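Local coordinates for rhamnose ABC transporter, rhamnose-binding protein (Actinomyces odontolyticus ATCC 17982, PDB 5BQ3) that probably binds a sugar, likely rhamnose, as the substrate-capturing component of an ABC importer with a two-domain, type I periplasmic-binding-protein fold, at residues Gln28-Pro34 with Thr86-Ala92; Phe41-Met45 with Leu268-Leu274; Ala69-Val75 with Ala93-Val99; Val132-Val137 with Val315-Pro319. One frame throughout, in Å; residues are numbered along the deposited sequence.

How the contacts relate
From the N terminus, strand 29-33 is the first element to be tied back: contact 1 joins it to strand 88-91, closing a loop of 51 residues. Helix 40-56 opens contact 2 inside that loop, and its partner 268-274 comes far later, so contacts 1 and 2 cross; P34 packs against S42 where they meet. Contact 3 also crosses contact 1, touching it through the Q74 amide, and is nested within contact 2. Contact 4 follows contacts 1 and 3 in series but crosses contact 2, which it touches through W269 and V132. The first and third contacts organise the sheet and its loops; the second and fourth lie nearer the passage between the domains.

Contact 1: Gln28-Pro34 with Thr86-Ala92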
loop_
_atom_site.group_PDB
_atom_site.type_symbol
_atom_site.label_atom_id
_atom_site.label_comp_id
_atom_site.label_asym_id
_atom_site.label_seq_id
_atom_site.Cartn_x
_atom_site.Cartn_y
_atom_site.Cartn_z
ATOM N N GLN A 28 -14.439 4.889 -25.225
ATOM C CA GLN A 28 -14.491 3.829 -24.214
ATOM C C GLN A 28 -14.776 4.375 -22.807
ATOM O O GLN A 28 -14.528 5.550 -22.534
ATOM C CB GLN A 28 -13.181 3.024 -24.219
ATOM C CG GLN A 28 -12.755 2.508 -25.599
ATOM C CD GLN A 28 -13.504 1.276 -26.028
ATOM O OE1 GLN A 28 -14.572 1.352 -26.640
ATOM N NE2 GLN A 28 -12.948 0.113 -25.737
ATOM N N SER A 29 -15.304 3.506 -21.920
ATOM C CA SER A 29 -15.660 3.836 -20.537
ATOM C C SER A 29 -14.779 3.110 -19.506
ATOM O O SER A 29 -14.391 1.959 -19.718
ATOM C CB SER A 29 -17.125 3.503 -20.272
ATOM O OG SER A 29 -17.416 2.143 -20.546
ATOM N N ILE A 30 -14.488 3.789 -18.379
ATOM C CA ILE A 30 -13.683 3.263 -17.271
ATOM C C ILE A 30 -14.481 3.373 -15.957
ATOM O O ILE A 30 -15.154 4.379 -15.724
ATOM C CB ILE A 30 -12.278 3.951 -17.183
ATOM C CG1 ILE A 30 -11.331 3.200 -16.206
ATOM C CG2 ILE A 30 -12.366 5.464 -16.872
ATOM C CD1 ILE A 30 -9.845 3.513 -16.353
ATOM N N THR A 31 -14.417 2.324 -15.120
ATOM C CA THR A 31 -15.105 2.290 -13.828
ATOM C C THR A 31 -14.145 1.792 -12.744
ATOM O O THR A 31 -13.466 0.777 -12.922
ATOM C CB THR A 31 -16.400 1.464 -13.901
ATOM O OG1 THR A 31 -17.264 2.051 -14.874
ATOM C CG2 THR A 31 -17.134 1.411 -12.571
ATOM N N PHE A 32 -14.103 2.529 -11.623
ATOM C CA PHE A 32 -13.271 2.243 -10.453
ATOM C C PHE A 32 -14.158 1.715 -9.326
ATOM O O PHE A 32 -15.114 2.385 -8.932
ATOM C CB PHE A 32 -12.499 3.505 -10.008
ATOM C CG PHE A 32 -11.643 4.144 -11.077
ATOM C CD1 PHE A 32 -12.175 5.094 -11.941
ATOM C CD2 PHE A 32 -10.303 3.805 -11.213
ATOM C CE1 PHE A 32 -11.388 5.669 -12.945
ATOM C CE2 PHE A 32 -9.516 4.385 -12.207
ATOM C CZ PHE A 32 -10.064 5.311 -13.068
ATOM N N ILE A 33 -13.873 0.490 -8.844
ATOM C CA ILE A 33 -14.629 -0.131 -7.760
ATOM C C ILE A 33 -13.706 -0.293 -6.536
ATOM O O ILE A 33 -12.873 -1.203 -6.510
ATOM C CB ILE A 33 -15.329 -1.470 -8.163
ATOM C CG1 ILE A 33 -16.203 -1.301 -9.432
ATOM C CG2 ILE A 33 -16.165 -2.023 -6.988
ATOM C CD1 ILE A 33 -16.516 -2.590 -10.178
ATOM N N PRO A 34 -13.844 0.576 -5.504
ATOM C CA PRO A 34 -13.015 0.406 -4.299
ATOM C C PRO A 34 -13.575 -0.698 -3.398
ATOM O O PRO A 34 -14.653 -1.232 -3.678
ATOM C CB PRO A 34 -13.092 1.782 -3.631
ATOM C CG PRO A 34 -14.428 2.313 -4.021
ATOM C CD PRO A 34 -14.788 1.709 -5.357
ATOM N N THR A 86 -19.121 -1.763 -19.792
ATOM C CA THR A 86 -17.920 -1.027 -19.382
ATOM C C THR A 86 -16.708 -1.698 -20.033
ATOM O O THR A 86 -16.626 -2.929 -20.058
ATOM C CB THR A 86 -17.830 -0.952 -17.849
ATOM O OG1 THR A 86 -19.041 -0.389 -17.338
ATOM C CG2 THR A 86 -16.648 -0.123 -17.366
ATOM N N ASN A 87 -15.794 -0.889 -20.589
ATOM C CA ASN A 87 -14.615 -1.371 -21.299
ATOM C C ASN A 87 -13.441 -1.652 -20.366
ATOM O O ASN A 87 -12.744 -2.647 -20.571
ATOM C CB ASN A 87 -14.206 -0.375 -22.381
ATOM C CG ASN A 87 -15.302 -0.100 -23.378
ATOM O OD1 ASN A 87 -15.995 0.919 -23.307
ATOM N ND2 ASN A 87 -15.524 -1.031 -24.294
ATOM N N VAL A 88 -13.198 -0.775 -19.368
ATOM C CA VAL A 88 -12.092 -0.929 -18.415
ATOM C C VAL A 88 -12.650 -0.966 -16.990
ATOM O O VAL A 88 -13.391 -0.066 -16.594
ATOM C CB VAL A 88 -11.001 0.170 -18.564
ATOM C CG1 VAL A 88 -9.840 -0.074 -17.605
ATOM C CG2 VAL A 88 -10.493 0.276 -20.000
ATOM N N LEU A 89 -12.274 -1.998 -16.220
ATOM C CA LEU A 89 -12.696 -2.154 -14.832
ATOM C C LEU A 89 -11.478 -2.188 -13.908
ATOM O O LEU A 89 -10.630 -3.074 -14.035
ATOM C CB LEU A 89 -13.551 -3.418 -14.659
ATOM C CG LEU A 89 -14.541 -3.383 -13.501
ATOM C CD1 LEU A 89 -15.860 -2.770 -13.936
ATOM C CD2 LEU A 89 -14.775 -4.768 -12.955
ATOM N N VAL A 90 -11.381 -1.200 -13.003
ATOM C CA VAL A 90 -10.288 -1.087 -12.031
ATOM C C VAL A 90 -10.881 -1.413 -10.651
ATOM O O VAL A 90 -11.774 -0.699 -10.197
ATOM C CB VAL A 90 -9.573 0.292 -12.084
ATOM C CG1 VAL A 90 -8.303 0.276 -11.247
ATOM C CG2 VAL A 90 -9.247 0.699 -13.523
ATOM N N ILE A 91 -10.435 -2.519 -10.013
ATOM C CA ILE A 91 -11.025 -2.958 -8.744
ATOM C C ILE A 91 -9.989 -3.322 -7.655
ATOM O O ILE A 91 -8.970 -3.942 -7.935
ATOM C CB ILE A 91 -12.010 -4.149 -9.004
ATOM C CG1 ILE A 91 -12.698 -4.636 -7.706
ATOM C CG2 ILE A 91 -11.346 -5.311 -9.771
ATOM C CD1 ILE A 91 -14.077 -5.136 -7.863
ATOM N N ALA A 92 -10.297 -2.943 -6.403
ATOM C CA ALA A 92 -9.540 -3.300 -5.205
ATOM C C ALA A 92 -10.317 -4.425 -4.529
ATOM O O ALA A 92 -11.301 -4.165 -3.835
ATOM C CB ALA A 92 -9.375 -2.091 -4.290
#
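I30 and F32 lie side by side with V88 and V90, each pair pointing the same way off one face of two parallel strands. The CD1 tip of I30 reaches V88 CG1 at 3.8 Å and also rests against CG2 of V90. F32 CD2 meets V90 CB obliquely at 3.7 Å. Helices 40-56 and 271-287 close over this face. On the other face I33 splits its branches: CD1 meets L89 CD1 at 3.8 Å, while CG2 lies against CD1 of I91. With CG1 turned beside the backbone N (chi1 -53°), CD1 of I33 is carried back over L89. T31 crosses T86 at about a right angle, its OG1 at 3.4 Å from T86 CG2; the hydroxyl itself is bonded to E81. Between the faces runs the parallel hydrogen bonding, in which V90 N gives to T31 O at 2.9 Å and I33 N to V90 O at 2.8 Å. At the start of the pair the N87 side chain takes over from the sheet: its OD1 accepts from S29 N at 3.0 Å, with the donor tilted 17° from the carbonyl plane. The Q28 and N87 side chains cross at about a right angle, yet their amide planes are only 32° apart; Q28 NE2 bonds to D286. I30 and F32 use their own backbone groups toward strand 60-63, which makes 29-33 an inner strand. Strand order 2-1-3, with helices on both faces, is that of the Rossmann-like parallel sheet in a type I periplasmic binding protein.

Contact 2: Phe41-Met45 with Leu268-Leu274; sequences FSDVM and LWDPAQL
F41 receives the P271 ring over one face, CG standing 3.8 Å from the centroid of the F41 ring in a CH-pi contact. The same aromatic ring has company at its rim. L268 CD2 touches F41 CE2 at 3.6 Å from the opposite direction, and W269 presents CD1 in the plane of the F41 ring. The rings of F41 and W269 touch only at their margins, their planes nearly perpendicular (86°). With CG anti to the F41 nitrogen (chi1 -172°), the ring swings off its helix far enough to meet all three partners. V44 approaches P271 from the next helical turn, CG1 to CG at 3.8 Å, and the backbones themselves come close: M45 CA lies 3.2 Å from P271 O in a CA-H...O contact. Selenomethionine M45 runs alongside L274, SE to CD2 at 3.6 Å. A leucine here has no flat face for P271 CG, and the proline and the W269 rim would probably pack less firmly. L268 also backs W269, its CG over one face of the indole; further out, D270 caps the helix through a weak bond from A272 N to its OD1. F332 sets its ring roughly perpendicular to F41, and F116 touches both M45 and L274. The contact thus joins the first turn of helix 40-56 to that of helix 271-287, where the latter's chain re-enters the N-terminal domain, at the interdomain edge of a type I periplasmic binding protein.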
loop_
_atom_site.group_PDB
_atom_site.type_symbol
_atom_site.label_atom_id
_atom_site.label_comp_id
_atom_site.label_asym_id
_atom_site.label_seq_id
_atom_site.Cartn_x
_atom_site.Cartn_y
_atom_site.Cartn_z
ATOM N N PHE A 41 -8.649 7.266 2.768
ATOM C CA PHE A 41 -7.434 6.821 2.078
ATOM C C PHE A 41 -7.763 6.269 0.685
ATOM O O PHE A 41 -7.026 6.542 -0.267
ATOM C CB PHE A 41 -6.703 5.774 2.935
ATOM C CG PHE A 41 -5.333 5.352 2.463
ATOM C CD1 PHE A 41 -5.187 4.343 1.521
ATOM C CD2 PHE A 41 -4.187 5.904 3.022
ATOM C CE1 PHE A 41 -3.918 3.931 1.104
ATOM C CE2 PHE A 41 -2.920 5.488 2.609
ATOM C CZ PHE A 41 -2.792 4.506 1.652
ATOM N N SER A 42 -8.865 5.502 0.574
ATOM C CA SER A 42 -9.329 4.886 -0.670
ATOM C C SER A 42 -9.808 5.943 -1.684
ATOM O O SER A 42 -9.634 5.746 -2.886
ATOM C CB SER A 42 -10.444 3.890 -0.374
ATOM O OG SER A 42 -10.608 2.957 -1.427
ATOM N N ASP A 43 -10.379 7.068 -1.196
ATOM C CA ASP A 43 -10.878 8.170 -2.024
ATOM C C ASP A 43 -9.735 8.964 -2.685
ATOM O O ASP A 43 -9.944 9.542 -3.755
ATOM C CB ASP A 43 -11.785 9.107 -1.204
ATOM C CG ASP A 43 -13.193 8.580 -0.936
ATOM O OD1 ASP A 43 -13.483 7.420 -1.317
ATOM O OD2 ASP A 43 -14.004 9.325 -0.340
ATOM N N VAL A 44 -8.538 8.981 -2.063
ATOM C CA VAL A 44 -7.331 9.635 -2.595
ATOM C C VAL A 44 -6.850 8.817 -3.811
ATOM O O VAL A 44 -6.480 9.395 -4.831
ATOM C CB VAL A 44 -6.228 9.802 -1.510
ATOM C CG1 VAL A 44 -4.947 10.391 -2.097
ATOM C CG2 VAL A 44 -6.721 10.663 -0.354
HETATM N N MSE A 45 -6.907 7.470 -3.698
HETATM C CA MSE A 45 -6.556 6.504 -4.742
HETATM C C MSE A 45 -7.527 6.644 -5.926
HETATM O O MSE A 45 -7.080 6.665 -7.074
HETATM C CB MSE A 45 -6.574 5.076 -4.158
HETATM C CG MSE A 45 -6.330 3.957 -5.177
HETATM SE SE MSE A 45 -6.782 2.172 -4.493
HETATM C CE MSE A 45 -8.714 2.398 -4.210
ATOM N N LEU A 268 5.355 4.976 3.951
ATOM C CA LEU A 268 4.087 4.465 3.435
ATOM C C LEU A 268 4.138 4.597 1.905
ATOM O O LEU A 268 5.123 4.159 1.308
ATOM C CB LEU A 268 2.850 5.156 4.067
ATOM C CG LEU A 268 1.516 4.390 3.999
ATOM C CD1 LEU A 268 1.443 3.273 5.031
ATOM C CD2 LEU A 268 0.358 5.324 4.173
ATOM N N TRP A 269 3.104 5.173 1.274
ATOM C CA TRP A 269 2.989 5.341 -0.179
ATOM C C TRP A 269 1.917 6.367 -0.495
ATOM O O TRP A 269 1.096 6.672 0.369
ATOM C CB TRP A 269 2.657 3.993 -0.861
ATOM C CG TRP A 269 1.631 3.181 -0.123
ATOM C CD1 TRP A 269 0.276 3.329 -0.173
ATOM C CD2 TRP A 269 1.887 2.136 0.827
ATOM N NE1 TRP A 269 -0.330 2.437 0.680
ATOM C CE2 TRP A 269 0.636 1.688 1.304
ATOM C CE3 TRP A 269 3.057 1.527 1.317
ATOM C CZ2 TRP A 269 0.519 0.662 2.248
ATOM C CZ3 TRP A 269 2.941 0.512 2.255
ATOM C CH2 TRP A 269 1.685 0.088 2.708
ATOM N N ASP A 270 1.927 6.907 -1.717
ATOM C CA ASP A 270 0.916 7.854 -2.178
ATOM C C ASP A 270 -0.191 7.049 -2.881
ATOM O O ASP A 270 0.070 6.514 -3.966
ATOM C CB ASP A 270 1.547 8.915 -3.108
ATOM C CG ASP A 270 0.683 10.125 -3.447
ATOM O OD1 ASP A 270 -0.513 10.137 -3.070
ATOM O OD2 ASP A 270 1.203 11.058 -4.099
ATOM N N PRO A 271 -1.406 6.899 -2.281
ATOM C CA PRO A 271 -2.458 6.099 -2.944
ATOM C C PRO A 271 -2.938 6.687 -4.278
ATOM O O PRO A 271 -3.394 5.924 -5.127
ATOM C CB PRO A 271 -3.592 6.049 -1.912
ATOM C CG PRO A 271 -3.328 7.143 -0.974
ATOM C CD PRO A 271 -1.867 7.426 -0.980
ATOM N N ALA A 272 -2.799 8.020 -4.478
ATOM C CA ALA A 272 -3.169 8.732 -5.708
ATOM C C ALA A 272 -2.358 8.234 -6.916
ATOM O O ALA A 272 -2.894 8.175 -8.027
ATOM C CB ALA A 272 -2.963 10.226 -5.528
ATOM N N GLN A 273 -1.073 7.873 -6.692
ATOM C CA GLN A 273 -0.168 7.349 -7.720
ATOM C C GLN A 273 -0.613 5.957 -8.185
ATOM O O GLN A 273 -0.446 5.628 -9.360
ATOM C CB GLN A 273 1.270 7.283 -7.192
ATOM C CG GLN A 273 1.935 8.639 -6.981
ATOM C CD GLN A 273 3.379 8.517 -6.551
ATOM O OE1 GLN A 273 3.750 7.692 -5.706
ATOM N NE2 GLN A 273 4.225 9.370 -7.100
ATOM N N LEU A 274 -1.169 5.144 -7.264
ATOM C CA LEU A 274 -1.652 3.792 -7.541
ATOM C C LEU A 274 -2.846 3.825 -8.513
ATOM O O LEU A 274 -2.854 3.062 -9.479
ATOM C CB LEU A 274 -2.025 3.078 -6.227
ATOM C CG LEU A 274 -2.645 1.686 -6.336
ATOM C CD1 LEU A 274 -1.598 0.637 -6.659
ATOM C CD2 LEU A 274 -3.349 1.331 -5.068
#

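Contact 3: Ala69-Val75 with Ala93-Val99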
loop_
_atom_site.group_PDB
_atom_site.type_symbol
_atom_site.label_atom_id
_atom_site.label_comp_id
_atom_site.label_asym_id
_atom_site.label_seq_id
_atom_site.Cartn_x
_atom_site.Cartn_y
_atom_site.Cartn_z
ATOM N N ALA A 69 -17.387 -3.139 3.392
ATOM C CA ALA A 69 -16.314 -3.960 2.834
ATOM C C ALA A 69 -16.442 -5.423 3.284
ATOM O O ALA A 69 -15.935 -5.807 4.341
ATOM C CB ALA A 69 -14.954 -3.393 3.217
ATOM N N SER A 70 -17.152 -6.224 2.474
ATOM C CA SER A 70 -17.376 -7.662 2.666
ATOM C C SER A 70 -16.762 -8.429 1.487
ATOM O O SER A 70 -16.603 -7.852 0.410
ATOM C CB SER A 70 -18.867 -7.958 2.798
ATOM O OG SER A 70 -19.145 -9.348 2.852
ATOM N N SER A 71 -16.430 -9.719 1.690
ATOM C CA SER A 71 -15.806 -10.609 0.704
ATOM C C SER A 71 -16.495 -10.580 -0.686
ATOM O O SER A 71 -15.807 -10.376 -1.690
ATOM C CB SER A 71 -15.767 -12.040 1.234
ATOM O OG SER A 71 -17.067 -12.541 1.505
ATOM N N SER A 72 -17.840 -10.754 -0.736
ATOM C CA SER A 72 -18.624 -10.782 -1.981
ATOM C C SER A 72 -19.509 -9.528 -2.179
ATOM O O SER A 72 -20.443 -9.569 -2.988
ATOM C CB SER A 72 -19.509 -12.027 -2.017
ATOM O OG SER A 72 -18.780 -13.239 -2.116
ATOM N N SER A 73 -19.201 -8.416 -1.480
ATOM C CA SER A 73 -19.979 -7.170 -1.549
ATOM C C SER A 73 -19.843 -6.432 -2.897
ATOM O O SER A 73 -20.727 -5.643 -3.243
ATOM C CB SER A 73 -19.588 -6.234 -0.410
ATOM O OG SER A 73 -18.221 -5.864 -0.469
ATOM N N GLN A 74 -18.757 -6.694 -3.649
ATOM C CA GLN A 74 -18.458 -6.058 -4.938
ATOM C C GLN A 74 -19.030 -6.820 -6.151
ATOM O O GLN A 74 -19.132 -6.231 -7.229
ATOM C CB GLN A 74 -16.938 -5.918 -5.112
ATOM C CG GLN A 74 -16.263 -5.039 -4.063
ATOM C CD GLN A 74 -14.765 -5.198 -4.070
ATOM O OE1 GLN A 74 -14.222 -6.279 -3.827
ATOM N NE2 GLN A 74 -14.059 -4.108 -4.302
ATOM N N VAL A 75 -19.386 -8.113 -5.979
ATOM C CA VAL A 75 -19.892 -9.036 -7.014
ATOM C C VAL A 75 -21.096 -8.444 -7.793
ATOM O O VAL A 75 -21.109 -8.522 -9.025
ATOM C CB VAL A 75 -20.232 -10.429 -6.412
ATOM C CG1 VAL A 75 -20.839 -11.371 -7.453
ATOM C CG2 VAL A 75 -18.997 -11.067 -5.784
ATOM N N ALA A 93 -9.944 -5.683 -4.841
ATOM C CA ALA A 93 -10.620 -6.903 -4.391
ATOM C C ALA A 93 -10.674 -7.048 -2.868
ATOM O O ALA A 93 -9.641 -6.980 -2.197
ATOM C CB ALA A 93 -9.952 -8.126 -5.000
ATOM N N ASN A 94 -11.893 -7.252 -2.332
ATOM C CA ASN A 94 -12.139 -7.461 -0.903
ATOM C C ASN A 94 -11.661 -8.854 -0.488
ATOM O O ASN A 94 -11.149 -9.032 0.616
ATOM C CB ASN A 94 -13.620 -7.282 -0.581
ATOM C CG ASN A 94 -14.025 -5.870 -0.239
ATOM O OD1 ASN A 94 -13.377 -5.184 0.560
ATOM N ND2 ASN A 94 -15.154 -5.432 -0.778
ATOM N N ASP A 95 -11.838 -9.834 -1.386
ATOM C CA ASP A 95 -11.412 -11.225 -1.245
ATOM C C ASP A 95 -10.861 -11.687 -2.596
ATOM O O ASP A 95 -11.487 -11.400 -3.617
ATOM C CB ASP A 95 -12.570 -12.122 -0.771
ATOM C CG ASP A 95 -12.160 -13.547 -0.439
ATOM O OD1 ASP A 95 -11.508 -13.747 0.608
ATOM O OD2 ASP A 95 -12.502 -14.461 -1.219
ATOM N N PRO A 96 -9.696 -12.379 -2.647
ATOM C CA PRO A 96 -9.141 -12.774 -3.955
ATOM C C PRO A 96 -9.946 -13.827 -4.724
ATOM O O PRO A 96 -9.822 -13.889 -5.946
ATOM C CB PRO A 96 -7.751 -13.317 -3.606
ATOM C CG PRO A 96 -7.840 -13.713 -2.188
ATOM C CD PRO A 96 -8.793 -12.761 -1.543
ATOM N N ASP A 97 -10.767 -14.634 -4.029
ATOM C CA ASP A 97 -11.541 -15.713 -4.640
ATOM C C ASP A 97 -13.027 -15.389 -4.852
ATOM O O ASP A 97 -13.600 -15.863 -5.831
ATOM C CB ASP A 97 -11.422 -16.986 -3.785
ATOM C CG ASP A 97 -10.124 -17.767 -3.940
ATOM O OD1 ASP A 97 -9.240 -17.316 -4.711
ATOM O OD2 ASP A 97 -10.003 -18.843 -3.317
ATOM N N ALA A 98 -13.654 -14.631 -3.933
ATOM C CA ALA A 98 -15.085 -14.304 -3.977
ATOM C C ALA A 98 -15.491 -13.446 -5.185
ATOM O O ALA A 98 -16.589 -13.639 -5.710
ATOM C CB ALA A 98 -15.497 -13.602 -2.697
ATOM N N VAL A 99 -14.629 -12.507 -5.613
ATOM C CA VAL A 99 -14.903 -11.601 -6.739
ATOM C C VAL A 99 -14.461 -12.213 -8.088
ATOM O O VAL A 99 -14.862 -11.711 -9.140
ATOM C CB VAL A 99 -14.262 -10.192 -6.547
ATOM C CG1 VAL A 99 -14.843 -9.466 -5.339
ATOM C CG2 VAL A 99 -12.739 -10.264 -6.465
#
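Loops that follow the C-terminal ends of parallel strands are joined here through Q74 and N94, the first just after a type I beta turn from S70 to S73, and the second leading into an Asx motif at D95. Q74 OE1 accepts from N94 N at 2.9 Å, the donor nitrogen standing 26° out of the plane of the Q74 carbonyl. With CG beside the backbone N (chi1 -62°), the extended chain of Q74 carries OE1 across to the N94 backbone. The two amide planes stand 48° apart, and each nitrogen looks elsewhere: Q74 NE2 to the carbonyls of A92 and P34, N94 ND2 to that of K35. One side-chain amide therefore grips three backbone groups, and an alanine at Q74 would probably leave N94 N and both of those carbonyls without these mates. Within the turn, S73 OG gives to S70 O at 2.7 Å, and S73 N reaches the same oxygen from the same face. N94 CB lies 3.2 Å from that S70 O. Farther along, A98 CB touches both S72 OG and S71 O, each at 3.4 Å. D95 OD2 uses its anti lone pair for A98 N at 3.0 Å, which holds A98 in position for this fit. V99 CG1 packs 3.6 Å from Q74 OE1. Immediately beyond, C100 begins helix 100-109 and is disulfide-bonded to C124, while V75 begins helix 75-83; the approaches to these two helices therefore meet beyond the C-terminal ends of strands 60-63 and 88-91.

Contact 4: Val132-Val137 with Val315-Pro319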
loop_
_atom_site.group_PDB
_atom_site.type_symbol
_atom_site.label_atom_id
_atom_site.label_comp_id
_atom_site.label_asym_id
_atom_site.label_seq_id
_atom_site.Cartn_x
_atom_site.Cartn_y
_atom_site.Cartn_z
ATOM N N VAL A 132 3.754 -1.013 -3.654
ATOM C CA VAL A 132 5.143 -1.279 -3.277
ATOM C C VAL A 132 5.457 -2.782 -3.341
ATOM O O VAL A 132 4.558 -3.606 -3.171
ATOM C CB VAL A 132 5.416 -0.726 -1.839
ATOM C CG1 VAL A 132 5.533 0.795 -1.837
ATOM C CG2 VAL A 132 4.344 -1.175 -0.846
ATOM N N GLU A 133 6.739 -3.124 -3.560
ATOM C CA GLU A 133 7.260 -4.495 -3.565
ATOM C C GLU A 133 7.621 -4.849 -2.104
ATOM O O GLU A 133 8.187 -4.013 -1.394
ATOM C CB GLU A 133 8.459 -4.611 -4.544
ATOM C CG GLU A 133 9.429 -5.770 -4.329
ATOM C CD GLU A 133 8.902 -7.182 -4.517
ATOM O OE1 GLU A 133 8.102 -7.406 -5.454
ATOM O OE2 GLU A 133 9.328 -8.076 -3.747
ATOM N N SER A 134 7.257 -6.070 -1.660
ATOM C CA SER A 134 7.424 -6.593 -0.299
ATOM C C SER A 134 8.850 -6.430 0.263
ATOM O O SER A 134 8.998 -5.872 1.350
ATOM C CB SER A 134 7.016 -8.061 -0.245
ATOM O OG SER A 134 6.607 -8.430 1.060
ATOM N N LYS A 135 9.885 -6.882 -0.476
ATOM C CA LYS A 135 11.292 -6.791 -0.061
ATOM C C LYS A 135 11.763 -5.325 0.050
ATOM O O LYS A 135 12.637 -5.030 0.868
ATOM C CB LYS A 135 12.193 -7.571 -1.036
ATOM C CG LYS A 135 13.598 -7.859 -0.508
ATOM C CD LYS A 135 14.493 -8.452 -1.585
ATOM C CE LYS A 135 15.961 -8.400 -1.228
ATOM N NZ LYS A 135 16.329 -9.420 -0.209
ATOM N N GLN A 136 11.183 -4.416 -0.758
ATOM C CA GLN A 136 11.540 -2.997 -0.746
ATOM C C GLN A 136 11.003 -2.306 0.506
ATOM O O GLN A 136 11.645 -1.375 0.992
ATOM C CB GLN A 136 11.049 -2.289 -2.017
ATOM C CG GLN A 136 11.787 -0.982 -2.340
ATOM C CD GLN A 136 13.282 -1.137 -2.485
ATOM O OE1 GLN A 136 13.784 -1.936 -3.282
ATOM N NE2 GLN A 136 14.030 -0.366 -1.712
ATOM N N VAL A 137 9.849 -2.765 1.037
ATOM C CA VAL A 137 9.251 -2.219 2.266
ATOM C C VAL A 137 10.216 -2.483 3.434
ATOM O O VAL A 137 10.522 -1.569 4.199
ATOM C CB VAL A 137 7.833 -2.799 2.542
ATOM C CG1 VAL A 137 7.266 -2.295 3.870
ATOM C CG2 VAL A 137 6.878 -2.475 1.405
ATOM N N VAL A 315 4.616 -2.559 -10.389
ATOM C CA VAL A 315 4.915 -1.867 -9.129
ATOM C C VAL A 315 4.979 -0.355 -9.414
ATOM O O VAL A 315 5.686 0.072 -10.330
ATOM C CB VAL A 315 6.203 -2.404 -8.432
ATOM C CG1 VAL A 315 6.499 -1.649 -7.139
ATOM C CG2 VAL A 315 6.102 -3.899 -8.152
ATOM N N VAL A 316 4.221 0.442 -8.629
ATOM C CA VAL A 316 4.145 1.907 -8.734
ATOM C C VAL A 316 5.535 2.520 -8.449
ATOM O O VAL A 316 5.990 3.372 -9.214
ATOM C CB VAL A 316 3.037 2.509 -7.817
ATOM C CG1 VAL A 316 3.002 4.033 -7.904
ATOM C CG2 VAL A 316 1.668 1.932 -8.157
ATOM N N GLY A 317 6.195 2.061 -7.386
ATOM C CA GLY A 317 7.525 2.538 -7.022
ATOM C C GLY A 317 7.977 2.156 -5.630
ATOM O O GLY A 317 7.365 1.300 -4.985
ATOM N N ASP A 318 9.068 2.790 -5.165
ATOM C CA ASP A 318 9.640 2.566 -3.836
ATOM C C ASP A 318 8.777 3.257 -2.770
ATOM O O ASP A 318 8.140 4.267 -3.090
ATOM C CB ASP A 318 11.097 3.076 -3.769
ATOM C CG ASP A 318 12.093 2.376 -4.685
ATOM O OD1 ASP A 318 11.930 1.159 -4.931
ATOM O OD2 ASP A 318 13.073 3.028 -5.102
ATOM N N PRO A 319 8.717 2.750 -1.507
ATOM C CA PRO A 319 7.887 3.422 -0.487
ATOM C C PRO A 319 8.263 4.893 -0.279
ATOM O O PRO A 319 9.444 5.252 -0.346
ATOM C CB PRO A 319 8.141 2.601 0.784
ATOM C CG PRO A 319 8.607 1.281 0.304
ATOM C CD PRO A 319 9.380 1.552 -0.948
HETATM O O HOH W 1 8.581 -0.920 -3.824
#
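V132 lays its CG1 methyl against the P319 ring, 3.8 Å from CG, and the same methyl lies 3.7 Å from G317 O. This branch sits beside the V132 backbone N (chi1 -75°), which directs it at the proline. V137, in the first turn of the helix, adds CG2 at 4.3 Å from P319 CG; the ring thus meets both the lead-in and the helix, the second more loosely. Q136 crosses P319 at about a right angle, its CG 3.8 Å from P319 CD. That same CG also meets the carboxylate of D318, at 3.4 Å from OD1; the amide and carboxylate planes are 42° apart, and the contact is made through the aliphatic part of Q136. On the other flank V315 CG1 comes within 3.9 Å of E133 N. No direct hydrogen bond joins the two segments. Their polar link is a water that accepts from E133 N at 2.9 Å and donates to G317 O, bridging two backbone groups. E133 stands at the N-cap of helix 134-149, next to the packing just described. W269 rests on V132 from a third passage of the chain, and W170 of helix 165-180 touches V137. Residues 132-133 and 316-319 each carry the chain from the N-terminal sheet toward the second domain, and 268-270 bring it back; three such crossovers, packed side by side, form the hinge of type I periplasmic binding proteins, about which the domains probably close over ligand.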